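Local coordinates for coronin (Toxoplasma gondii, PDB 4OZU), which is an actin-binding protein that contributes to host-cell invasion and egress of the parasite, here represented by its WD40 domain, at residues Gly59-Ala64 with Arg68-Ala73. Sequence-based numbering, arbitrary orientation.
Sequences GILRLA and RNPAVA
Ile60 and Ala73 form an antiparallel hydrogen-bonded pair in one blade of the WD40 beta-propeller, where strand 58-62 meets the start of strand 73-75. Ile60 N reaches Ala73 O at 2.9 Å, nearly straight at 160°, and Ala73 N returns a bond to Ile60 O at 3.0 Å. On the face shared by this pair, the small methyl of Ala73 sits against the branch point of Ile60, CB to CB at 4.1 Å, and the rest of the Ile60 side chain packs on Ala47 of strand 45-49.

On the face of Gly59 and Leu61 both segments supply bumps. Val72 CG1, anti to its own backbone N (chi1 -175°), drops onto the bare CA of Gly59, 3.6 Å away, where a hydrogen takes the place of a side chain. From the other segment Leu61 reaches back with its forked end: CD1 meets Val72 CG2 and CD2 rests on Pro70 CG at 3.9 Å, the two side chains lying at a slant to each other, so the leucine spans both neighbours, with Tyr24 of strand 16-25 also touching it. Beyond the pair a water joins the diverging backbones, accepting from Arg62 N at 2.9 Å and donating to Ala71 O at 2.8 Å.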
# COMPACT_ATOMS: atom_id res chain seq x y z
N GLY A 59 -2.95 17.26 -0.57
CA GLY A 59 -2.89 17.76 -1.93
C GLY A 59 -3.34 16.66 -2.87
O GLY A 59 -2.93 15.51 -2.70
N ILE A 60 -4.18 17.00 -3.83
CA ILE A 60 -4.66 16.04 -4.83
C ILE A 60 -4.23 16.49 -6.22
O ILE A 60 -4.68 17.53 -6.73
CB ILE A 60 -6.20 15.86 -4.77
CG1 ILE A 60 -6.63 15.33 -3.40
CG2 ILE A 60 -6.68 14.92 -5.87
CD1 ILE A 60 -6.10 13.94 -3.07
N LEU A 61 -3.33 15.71 -6.82
CA LEU A 61 -2.79 15.99 -8.15
C LEU A 61 -3.35 14.99 -9.14
O LEU A 61 -3.68 13.87 -8.77
CB LEU A 61 -1.27 15.90 -8.15
CG LEU A 61 -0.44 16.93 -7.38
CD1 LEU A 61 -0.61 16.80 -5.88
CD2 LEU A 61 1.02 16.77 -7.77
N ARG A 62 -3.44 15.38 -10.40
CA ARG A 62 -3.74 14.42 -11.45
C ARG A 62 -2.45 13.76 -11.90
O ARG A 62 -1.46 14.43 -12.20
CB ARG A 62 -4.45 15.09 -12.63
CG ARG A 62 -5.86 15.57 -12.28
CD ARG A 62 -6.68 15.94 -13.51
NE ARG A 62 -6.89 14.78 -14.38
CZ ARG A 62 -6.26 14.56 -15.53
NH1 ARG A 62 -5.36 15.42 -16.00
NH2 ARG A 62 -6.54 13.46 -16.23
N LEU A 63 -2.46 12.43 -11.93
CA LEU A 63 -1.30 11.64 -12.34
C LEU A 63 -0.76 12.08 -13.70
O LEU A 63 0.45 12.13 -13.91
CB LEU A 63 -1.69 10.15 -12.37
CG LEU A 63 -0.61 9.11 -12.65
CD1 LEU A 63 0.44 9.12 -11.57
CD2 LEU A 63 -1.25 7.74 -12.76
N ALA A 64 -1.67 12.42 -14.61
CA ALA A 64 -1.29 12.77 -15.97
C ALA A 64 -0.66 14.16 -16.08
O ALA A 64 0.10 14.44 -17.02
CB ALA A 64 -2.51 12.69 -16.88
N ARG A 68 5.78 21.40 -13.66
CA ARG A 68 5.93 22.44 -12.65
C ARG A 68 4.58 22.99 -12.20
O ARG A 68 3.65 23.11 -13.00
CB ARG A 68 6.81 23.57 -13.20
CG ARG A 68 6.83 24.83 -12.34
CD ARG A 68 8.13 25.61 -12.47
NE ARG A 68 8.32 26.19 -13.79
CZ ARG A 68 9.38 26.93 -14.14
NH1 ARG A 68 10.35 27.17 -13.27
NH2 ARG A 68 9.47 27.42 -15.36
N ASN A 69 4.52 23.33 -10.91
CA ASN A 69 3.35 23.94 -10.28
C ASN A 69 2.02 23.42 -10.82
O ASN A 69 1.21 24.19 -11.34
CB ASN A 69 3.41 25.46 -10.42
CG ASN A 69 2.48 26.18 -9.46
OD1 ASN A 69 2.01 25.60 -8.48
ND2 ASN A 69 2.20 27.44 -9.74
N PRO A 70 1.79 22.11 -10.69
CA PRO A 70 0.55 21.49 -11.18
C PRO A 70 -0.65 21.94 -10.36
O PRO A 70 -0.48 22.48 -9.27
CB PRO A 70 0.82 20.00 -11.02
CG PRO A 70 1.76 19.92 -9.87
CD PRO A 70 2.63 21.14 -9.97
N ALA A 71 -1.86 21.71 -10.88
CA ALA A 71 -3.07 22.04 -10.15
C ALA A 71 -3.23 21.12 -8.95
O ALA A 71 -3.39 19.91 -9.11
CB ALA A 71 -4.28 21.95 -11.05
N VAL A 72 -3.17 21.70 -7.76
CA VAL A 72 -3.33 20.94 -6.52
C VAL A 72 -4.67 21.27 -5.88
O VAL A 72 -4.86 22.37 -5.36
CB VAL A 72 -2.19 21.23 -5.53
CG1 VAL A 72 -2.32 20.35 -4.30
CG2 VAL A 72 -0.84 21.02 -6.19
N ALA A 73 -5.60 20.32 -5.94
CA ALA A 73 -6.84 20.42 -5.21
C ALA A 73 -6.54 20.13 -3.74
O ALA A 73 -5.50 19.54 -3.43
CB ALA A 73 -7.87 19.46 -5.76
O HOH W 1 -2.78 18.06 -11.19